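Local structure of ABC transporter sugar binding protein (Xanthomonas axonopodis pv. citri, 3UOR) at residues D152-E156 against A157-Q161; L227-Y230 against D231-Q235; L375-E378 against R379-E383; E389-R393 against G394-H398. The protein probably binds sugars such as maltose in the periplasm as the solute-binding component of an ABC transporter. All blocks are in the same frame, centred on the assembly; numbering follows the deposited sequence.

Each of the four contacts is local, between neighbouring stretches of a single chain, and they follow one another in series from contact 1 to contact 4. Contact 1 ends helix 151-156, contact 2 occupies the C-terminal part of helix 221-235, and contacts 3 and 4 mark the beginning and end of helix 377-394, their centres about 20 Å apart. Contact 1 stands alone: its nearest atoms are about 13 Å from contact 2. Contacts 2 and 4 lie about 10 Å apart between centres and touch, because the end of helix 377-394 packs on helix 221-235. Together they illustrate how helix starts, flanks and ends are fixed in this alpha/beta solute-binding protein.

Contact 1: D152-E156 against A157-Q161; sequences DLLRE and AGYSQ
Leu154 O is gripped from beyond the end of its helix: Tyr159 N donates a hydrogen bond of 3.0 Å to Leu154 O, fairly straight at 159°, and Ala157 N, which bonds mainly to Leu153 O at 3.1 Å, adds a weak one to Leu154 O. A second closing bond runs inside the first, from Gly158 N to Arg155 O at 2.8 Å. With the positive phi of Gly158, this pair of bonds forms a Schellman motif that stops helix 151-156. The backbone then turns back over the last turn, where a CA-H...O contact joins Arg155 CA to Tyr159 O, 3.2 Å apart. On the apolar flank, Leu154 holds CG anti to its own nitrogen (chi1 180°), which carries the leucine fork to the reversed chain; Leu154 CD1 meets Tyr159 CB at 3.8 Å, and the two side chains cross at about a right angle. Val172 of helix 166-180 touches both residues. The positive phi of Gly158 is a backbone state that glycine adopts readily, and it lets the helix-end carbonyls Leu153 O, Leu154 O and Arg155 O take Ala157 N, Tyr159 N and Gly158 N as donors.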
# COMPACT_ATOMS: atom_id res chain seq x y z
N ASP A 152 23.11 -11.92 -6.47
CA ASP A 152 23.91 -12.97 -7.09
C ASP A 152 23.20 -13.57 -8.31
O ASP A 152 23.79 -13.67 -9.38
CB ASP A 152 24.26 -14.05 -6.06
CG ASP A 152 23.03 -14.61 -5.35
OD1 ASP A 152 21.97 -13.97 -5.40
OD2 ASP A 152 23.13 -15.70 -4.74
N LEU A 153 21.93 -13.93 -8.17
CA LEU A 153 21.19 -14.50 -9.31
C LEU A 153 21.06 -13.50 -10.46
O LEU A 153 21.10 -13.88 -11.63
CB LEU A 153 19.81 -15.00 -8.87
CG LEU A 153 19.67 -16.46 -8.42
CD1 LEU A 153 20.78 -16.86 -7.47
CD2 LEU A 153 18.29 -16.76 -7.79
N LEU A 154 20.92 -12.22 -10.13
CA LEU A 154 20.85 -11.17 -11.14
C LEU A 154 22.17 -11.08 -11.92
O LEU A 154 22.18 -10.97 -13.15
CB LEU A 154 20.54 -9.82 -10.49
CG LEU A 154 20.43 -8.64 -11.46
CD1 LEU A 154 19.25 -8.81 -12.40
CD2 LEU A 154 20.29 -7.36 -10.66
N ARG A 155 23.27 -11.11 -11.18
CA ARG A 155 24.62 -11.08 -11.75
C ARG A 155 24.91 -12.32 -12.60
O ARG A 155 25.51 -12.23 -13.67
CB ARG A 155 25.67 -10.90 -10.63
CG ARG A 155 27.14 -11.07 -11.08
CD ARG A 155 28.13 -10.73 -9.97
NE ARG A 155 27.61 -11.01 -8.63
CZ ARG A 155 27.25 -10.07 -7.76
NH1 ARG A 155 27.36 -8.78 -8.10
NH2 ARG A 155 26.76 -10.41 -6.56
N GLU A 156 24.44 -13.48 -12.15
CA GLU A 156 24.64 -14.70 -12.93
C GLU A 156 23.91 -14.62 -14.26
O GLU A 156 24.38 -15.17 -15.25
CB GLU A 156 24.25 -15.94 -12.13
CG GLU A 156 25.23 -16.16 -10.97
CD GLU A 156 24.76 -17.20 -9.97
OE1 GLU A 156 23.83 -17.97 -10.29
OE2 GLU A 156 25.35 -17.23 -8.87
N ALA A 157 22.79 -13.92 -14.28
CA ALA A 157 22.07 -13.77 -15.54
C ALA A 157 22.71 -12.66 -16.38
O ALA A 157 22.27 -12.39 -17.49
CB ALA A 157 20.60 -13.48 -15.29
N GLY A 158 23.74 -12.01 -15.83
CA GLY A 158 24.52 -11.07 -16.62
C GLY A 158 24.46 -9.62 -16.17
O GLY A 158 25.17 -8.78 -16.71
N TYR A 159 23.63 -9.33 -15.17
CA TYR A 159 23.32 -7.94 -14.84
C TYR A 159 23.80 -7.46 -13.49
O TYR A 159 23.67 -8.17 -12.50
CB TYR A 159 21.82 -7.71 -14.91
CG TYR A 159 21.23 -7.88 -16.29
CD1 TYR A 159 20.83 -9.13 -16.75
CD2 TYR A 159 21.02 -6.77 -17.11
CE1 TYR A 159 20.27 -9.29 -18.01
CE2 TYR A 159 20.45 -6.91 -18.37
CZ TYR A 159 20.07 -8.17 -18.82
OH TYR A 159 19.50 -8.30 -20.08
N SER A 160 24.30 -6.23 -13.47
CA SER A 160 24.62 -5.56 -12.22
C SER A 160 23.55 -4.53 -11.86
O SER A 160 23.47 -4.10 -10.71
CB SER A 160 25.97 -4.85 -12.34
OG SER A 160 25.84 -3.66 -13.10
N GLN A 161 22.76 -4.12 -12.85
CA GLN A 161 21.68 -3.15 -12.65
C GLN A 161 20.33 -3.85 -12.67
O GLN A 161 20.08 -4.74 -13.49
CB GLN A 161 21.68 -2.12 -13.79
CG GLN A 161 23.01 -1.42 -14.03
CD GLN A 161 23.54 -0.78 -12.78
OE1 GLN A 161 22.99 0.21 -12.30
NE2 GLN A 161 24.61 -1.36 -12.24

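Contact 2: L227-Y230 against D231-Q235; sequences LGFY and DNMYQ
Met233 reaches back along the helix to Phe229, four residues earlier. CB of Met233 lies 3.7 Å from Tyr230 O, and CG of Met233 rests 3.5 Å from Phe229 O, held beside the backbone nitrogen by a chi1 of -63°. The sulfur then passes above the Phe229 ring at a distance, SD being 5.3 Å from the ring centroid, a Met-aromatic contact. A bend at chi3 brings the methyl down over the face: Met233 CE is 3.7 Å from the Phe229 centroid in a CH-pi contact, and only 3.3 Å from Phe229 CE2, so the packing here is tight. Such i to i+4 pairing is the ordinary consequence of helical periodicity, and helix 221-235 uses it twice on its buried flank in this alpha/beta periplasmic-binding fold. The second pair is aromatic. Tyr234 turns an edge toward the face of Tyr230 in a T-shaped stack, centroids 5.2 Å apart and planes at 66°, with Tyr234 CE2 over the rim of the Tyr230 ring. The hydroxyl of Tyr234 is hydrogen-bonded to Met189 O. Helix 195-202 borders both groups, since Phe200 meets Phe229 edge-to-face and touches Met233, while Gln196 and Gln197 lie against Tyr230. On another flank a water donates to Phe229 O at 2.9 Å and accepts from Asn232 ND2, bridging one turn, while Asn232 OD1 is hydrogen-bonded to Gln236 NE2.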
# COMPACT_ATOMS: atom_id res chain seq x y z
N LEU A 227 -2.85 -5.54 -17.76
CA LEU A 227 -3.24 -6.96 -17.89
C LEU A 227 -2.30 -7.71 -18.83
O LEU A 227 -1.84 -8.81 -18.52
CB LEU A 227 -4.70 -7.11 -18.38
CG LEU A 227 -5.19 -8.57 -18.47
CD1 LEU A 227 -5.06 -9.22 -17.07
CD2 LEU A 227 -6.65 -8.61 -18.95
N GLY A 228 -2.01 -7.11 -19.97
CA GLY A 228 -1.12 -7.76 -20.92
C GLY A 228 0.26 -8.06 -20.35
O GLY A 228 0.76 -9.20 -20.45
N PHE A 229 0.88 -7.04 -19.75
CA PHE A 229 2.22 -7.15 -19.16
C PHE A 229 2.24 -8.20 -18.03
O PHE A 229 3.11 -9.06 -17.97
CB PHE A 229 2.66 -5.77 -18.63
CG PHE A 229 4.04 -5.74 -18.03
CD1 PHE A 229 5.16 -6.01 -18.82
CD2 PHE A 229 4.23 -5.39 -16.70
CE1 PHE A 229 6.44 -5.97 -18.28
CE2 PHE A 229 5.49 -5.33 -16.15
CZ PHE A 229 6.61 -5.62 -16.94
N TYR A 230 1.25 -8.12 -17.14
CA TYR A 230 1.13 -9.05 -16.02
C TYR A 230 0.88 -10.51 -16.49
O TYR A 230 1.57 -11.44 -16.06
CB TYR A 230 -0.01 -8.56 -15.12
CG TYR A 230 -0.38 -9.45 -13.96
CD1 TYR A 230 0.31 -9.38 -12.75
CD2 TYR A 230 -1.48 -10.32 -14.04
CE1 TYR A 230 -0.06 -10.17 -11.66
CE2 TYR A 230 -1.85 -11.12 -12.96
CZ TYR A 230 -1.14 -11.03 -11.77
OH TYR A 230 -1.48 -11.80 -10.68
N ASP A 231 -0.10 -10.72 -17.35
CA ASP A 231 -0.39 -12.08 -17.85
C ASP A 231 0.83 -12.68 -18.57
O ASP A 231 1.18 -13.85 -18.38
CB ASP A 231 -1.59 -12.04 -18.79
CG ASP A 231 -2.02 -13.42 -19.26
OD1 ASP A 231 -1.89 -14.40 -18.48
OD2 ASP A 231 -2.52 -13.52 -20.40
N ASN A 232 1.49 -11.86 -19.38
CA ASN A 232 2.64 -12.33 -20.15
C ASN A 232 3.70 -13.02 -19.29
O ASN A 232 4.32 -13.98 -19.73
CB ASN A 232 3.27 -11.19 -20.95
CG ASN A 232 4.36 -11.68 -21.88
OD1 ASN A 232 4.11 -12.46 -22.79
ND2 ASN A 232 5.58 -11.21 -21.64
N MET A 233 3.93 -12.52 -18.07
CA MET A 233 4.97 -13.09 -17.22
C MET A 233 4.68 -14.55 -16.85
O MET A 233 5.59 -15.36 -16.73
CB MET A 233 5.13 -12.28 -15.92
CG MET A 233 5.58 -10.82 -16.14
SD MET A 233 6.07 -10.05 -14.58
CE MET A 233 5.54 -8.38 -14.92
N TYR A 234 3.42 -14.88 -16.61
CA TYR A 234 3.09 -16.28 -16.34
C TYR A 234 3.18 -17.12 -17.60
O TYR A 234 3.67 -18.24 -17.56
CB TYR A 234 1.71 -16.44 -15.72
CG TYR A 234 1.53 -15.66 -14.45
CD1 TYR A 234 1.73 -16.25 -13.21
CD2 TYR A 234 1.18 -14.32 -14.49
CE1 TYR A 234 1.56 -15.51 -12.04
CE2 TYR A 234 1.01 -13.58 -13.35
CZ TYR A 234 1.21 -14.17 -12.13
OH TYR A 234 1.01 -13.40 -11.01
N GLN A 235 2.71 -16.58 -18.72
CA GLN A 235 2.66 -17.37 -19.95
C GLN A 235 4.06 -17.61 -20.51
O GLN A 235 4.26 -18.60 -21.22
CB GLN A 235 1.73 -16.78 -21.01
CG GLN A 235 0.28 -16.48 -20.57
CD GLN A 235 -0.37 -17.59 -19.76
OE1 GLN A 235 0.02 -18.74 -19.83
NE2 GLN A 235 -1.37 -17.23 -18.98
O HOH W 1 5.59 -9.29 -19.36

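Contact 3: L375-E378 against R379-E383; sequences LEWE and RIVQE
Trp377 opens the first turn of helix 377-394, and its indole lies along the two residues that follow a turn later. A chi1 of -176° sets CG anti to the backbone nitrogen and swings the ring system forward, toward the next turn. Val381 then turns CG1 into it, with Val381 CG1 3.3 Å from Trp377 CZ2, while the neighbouring Ile380 offers CG2 to the other part of the benzene ring, 3.9 Å from Trp377 CZ3. Each of the two side chains crosses the indole at about a right angle. The price of the valine conformation is paid by CG2, which is lodged between its own nitrogen and carbonyl carbon and presses toward the backbone, 3.4 Å from Glu378 O. Ile380 is instead extended at chi2 (164°), so that its CD1 lies 3.6 Å from Glu376 O. That carbonyl belongs to the N-cap residue and accepts the bond from Ile380 N at 3.0 Å; Val381 N binds Trp377 O likewise. The side chain of Glu376 is bent at chi2 (-76°), leaving OE1 5.1 Å from Arg379 NH1, too far for direct contact. Thr371 and Pro372 flank the indole, and Ile412 of helix 398-412 touches Glu376 and Arg379. Arg379 may modestly favour the charged form of Glu376, while aliphatic atoms of Ile380 and Val381 against the Glu376 and Trp377 carbonyls probably screen those bonds from water.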
# COMPACT_ATOMS: atom_id res chain seq x y z
N LEU A 375 -15.99 4.25 -1.98
CA LEU A 375 -16.32 3.32 -0.92
C LEU A 375 -16.24 1.85 -1.42
O LEU A 375 -15.78 0.96 -0.69
CB LEU A 375 -17.73 3.69 -0.47
CG LEU A 375 -18.50 2.96 0.57
CD1 LEU A 375 -19.53 3.94 1.10
CD2 LEU A 375 -19.13 1.76 -0.08
N GLU A 376 -16.63 1.60 -2.66
CA GLU A 376 -16.65 0.22 -3.17
C GLU A 376 -15.33 -0.27 -3.78
O GLU A 376 -15.27 -1.36 -4.38
CB GLU A 376 -17.85 -0.02 -4.09
CG GLU A 376 -18.23 1.13 -4.99
CD GLU A 376 -18.97 2.29 -4.29
OE1 GLU A 376 -20.16 2.18 -3.94
OE2 GLU A 376 -18.34 3.34 -4.14
N TRP A 377 -14.26 0.49 -3.57
CA TRP A 377 -12.96 0.13 -4.13
C TRP A 377 -12.46 -1.27 -3.74
O TRP A 377 -11.96 -2.01 -4.57
CB TRP A 377 -11.86 1.19 -3.83
CG TRP A 377 -10.61 0.80 -4.51
CD1 TRP A 377 -9.46 0.32 -3.93
CD2 TRP A 377 -10.39 0.75 -5.92
NE1 TRP A 377 -8.53 0.03 -4.90
CE2 TRP A 377 -9.09 0.27 -6.13
CE3 TRP A 377 -11.16 1.11 -7.03
CZ2 TRP A 377 -8.55 0.13 -7.41
CZ3 TRP A 377 -10.64 0.97 -8.28
CH2 TRP A 377 -9.33 0.49 -8.47
N GLU A 378 -12.59 -1.65 -2.48
CA GLU A 378 -12.11 -2.98 -2.10
C GLU A 378 -12.84 -4.10 -2.82
O GLU A 378 -12.21 -5.05 -3.26
CB GLU A 378 -12.19 -3.19 -0.59
CG GLU A 378 -11.01 -2.57 0.15
CD GLU A 378 -10.91 -3.04 1.60
OE1 GLU A 378 -11.82 -2.73 2.40
OE2 GLU A 378 -9.92 -3.73 1.93
N ARG A 379 -14.16 -3.99 -2.96
CA ARG A 379 -14.92 -4.97 -3.74
C ARG A 379 -14.41 -5.00 -5.18
O ARG A 379 -14.19 -6.05 -5.76
CB ARG A 379 -16.41 -4.61 -3.74
CG ARG A 379 -17.11 -4.84 -2.41
CD ARG A 379 -18.44 -4.08 -2.33
NE ARG A 379 -19.51 -4.74 -3.07
CZ ARG A 379 -20.63 -4.13 -3.47
NH1 ARG A 379 -20.80 -2.84 -3.19
NH2 ARG A 379 -21.57 -4.81 -4.14
N ILE A 380 -14.19 -3.83 -5.75
CA ILE A 380 -13.72 -3.75 -7.11
C ILE A 380 -12.40 -4.50 -7.34
O ILE A 380 -12.30 -5.28 -8.29
CB ILE A 380 -13.64 -2.28 -7.57
CG1 ILE A 380 -15.07 -1.74 -7.71
CG2 ILE A 380 -12.86 -2.15 -8.87
CD1 ILE A 380 -15.17 -0.21 -7.77
N VAL A 381 -11.40 -4.31 -6.48
CA VAL A 381 -10.13 -5.00 -6.73
C VAL A 381 -10.24 -6.48 -6.48
O VAL A 381 -9.49 -7.23 -7.09
CB VAL A 381 -8.89 -4.44 -5.97
CG1 VAL A 381 -8.56 -3.06 -6.44
CG2 VAL A 381 -9.07 -4.49 -4.49
N GLN A 382 -11.14 -6.91 -5.60
CA GLN A 382 -11.40 -8.33 -5.47
C GLN A 382 -11.93 -8.92 -6.79
O GLN A 382 -11.50 -9.99 -7.19
CB GLN A 382 -12.36 -8.66 -4.32
CG GLN A 382 -11.74 -8.48 -2.91
CD GLN A 382 -10.31 -9.05 -2.80
OE1 GLN A 382 -9.98 -10.07 -3.41
NE2 GLN A 382 -9.47 -8.38 -2.01
N GLU A 383 -12.86 -8.24 -7.45
CA GLU A 383 -13.31 -8.71 -8.77
C GLU A 383 -12.13 -8.73 -9.75
O GLU A 383 -11.96 -9.68 -10.50
CB GLU A 383 -14.42 -7.85 -9.35
CG GLU A 383 -15.71 -7.87 -8.52
CD GLU A 383 -16.33 -9.26 -8.50
OE1 GLU A 383 -16.24 -9.96 -9.52
OE2 GLU A 383 -16.90 -9.62 -7.46

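Contact 4: E389-R393 against G394-H398; sequences ERVVR and GGQSH
Gln396 runs out straight, CG anti to its nitrogen at chi1 171°, and delivers its amide to Arg390, whose chain folds at chi2 and chi3 (57°) to turn the guanidinium toward it. The two flat groups meet nearly coplanar. Arg390 NE donates to Gln396 OE1 at 2.9 Å in a bond of 163°, in the carbonyl plane and at the edge of the guanidinium. Glu404 fixes both partners from helix 398-412, since one of its oxygens forms a salt bridge with Arg390 NH2 and the other accepts from Gln396 NE2. The acid probably balances the arginine charge, and the rotation of the guanidinium and amide is thereby set on two sides. Behind this polar cluster the helix comes undone. Gly394 N still reaches Arg390 O at 2.7 Å, whereas Gly395 N makes a weak bond of 3.1 Å to Val391 O, and Gly395 leaves helical geometry with a positive phi that favours glycine. The chain then bends past Val391, whose CG2 is 3.8 Å from Gln396 O. His398 closes the turn with its ring against the other branch, Val391 CG1 being 3.6 Å from His398 NE2; the two side chains cross at about a right angle. Asp231 is the hydrogen-bond partner of that nitrogen. Ser397 stands at the next N-cap, its OG bonded to Ala400 N, so the segment 394-398 links helix 377-394 to helix 398-412, while Val391, Val392 and His398 pack on helix 221-235.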
# COMPACT_ATOMS: atom_id res chain seq x y z
N GLU A 389 -6.85 -13.95 -12.39
CA GLU A 389 -6.41 -15.32 -12.13
C GLU A 389 -7.03 -16.26 -13.17
O GLU A 389 -6.43 -17.26 -13.56
CB GLU A 389 -6.79 -15.74 -10.73
CG GLU A 389 -6.39 -17.15 -10.38
CD GLU A 389 -6.77 -17.50 -8.96
OE1 GLU A 389 -7.74 -16.89 -8.44
OE2 GLU A 389 -6.12 -18.37 -8.37
N ARG A 390 -8.22 -15.92 -13.65
CA ARG A 390 -8.88 -16.74 -14.67
C ARG A 390 -8.16 -16.58 -16.00
O ARG A 390 -8.00 -17.54 -16.75
CB ARG A 390 -10.34 -16.34 -14.82
CG ARG A 390 -11.26 -17.49 -15.14
CD ARG A 390 -12.61 -17.24 -14.49
NE ARG A 390 -13.16 -15.97 -14.95
CZ ARG A 390 -13.85 -15.13 -14.18
NH1 ARG A 390 -14.09 -15.42 -12.91
NH2 ARG A 390 -14.30 -14.00 -14.71
N VAL A 391 -7.76 -15.35 -16.30
CA VAL A 391 -6.97 -15.08 -17.48
C VAL A 391 -5.67 -15.87 -17.43
O VAL A 391 -5.31 -16.54 -18.40
CB VAL A 391 -6.66 -13.59 -17.60
CG1 VAL A 391 -5.49 -13.35 -18.57
CG2 VAL A 391 -7.90 -12.84 -18.03
N VAL A 392 -4.96 -15.80 -16.29
CA VAL A 392 -3.69 -16.51 -16.16
C VAL A 392 -3.84 -18.04 -16.19
O VAL A 392 -3.11 -18.73 -16.90
CB VAL A 392 -2.95 -16.14 -14.88
CG1 VAL A 392 -1.66 -16.93 -14.78
CG2 VAL A 392 -2.65 -14.61 -14.85
N ARG A 393 -4.76 -18.58 -15.41
CA ARG A 393 -4.88 -20.02 -15.27
C ARG A 393 -5.72 -20.61 -16.40
O ARG A 393 -5.32 -21.57 -17.01
CB ARG A 393 -5.47 -20.40 -13.92
CG ARG A 393 -4.61 -19.99 -12.72
CD ARG A 393 -5.08 -20.69 -11.44
NE ARG A 393 -3.94 -21.23 -10.71
CZ ARG A 393 -3.65 -20.91 -9.46
NH1 ARG A 393 -4.42 -20.07 -8.80
NH2 ARG A 393 -2.59 -21.44 -8.85
N GLY A 394 -6.89 -20.03 -16.67
CA GLY A 394 -7.82 -20.62 -17.62
C GLY A 394 -7.62 -20.14 -19.04
O GLY A 394 -8.24 -20.64 -19.95
N GLY A 395 -6.74 -19.18 -19.26
CA GLY A 395 -6.56 -18.66 -20.60
C GLY A 395 -7.76 -17.87 -21.11
O GLY A 395 -7.86 -17.62 -22.31
N GLN A 396 -8.67 -17.46 -20.22
CA GLN A 396 -9.72 -16.52 -20.63
C GLN A 396 -9.08 -15.40 -21.45
O GLN A 396 -7.98 -14.96 -21.15
CB GLN A 396 -10.47 -15.96 -19.41
CG GLN A 396 -11.41 -14.82 -19.75
CD GLN A 396 -12.36 -14.47 -18.63
OE1 GLN A 396 -12.23 -14.96 -17.51
NE2 GLN A 396 -13.34 -13.62 -18.92
N SER A 397 -9.76 -14.92 -22.49
CA SER A 397 -9.21 -13.86 -23.33
C SER A 397 -9.22 -12.50 -22.63
O SER A 397 -10.03 -12.26 -21.73
CB SER A 397 -10.00 -13.73 -24.63
OG SER A 397 -11.24 -13.12 -24.37
N HIS A 398 -8.35 -11.60 -23.07
CA HIS A 398 -8.22 -10.31 -22.42
C HIS A 398 -9.44 -9.47 -22.75
O HIS A 398 -9.94 -8.75 -21.88
CB HIS A 398 -6.91 -9.62 -22.82
CG HIS A 398 -5.69 -10.33 -22.33
ND1 HIS A 398 -4.43 -9.77 -22.37
CD2 HIS A 398 -5.54 -11.55 -21.76
CE1 HIS A 398 -3.55 -10.62 -21.87
NE2 HIS A 398 -4.20 -11.71 -21.49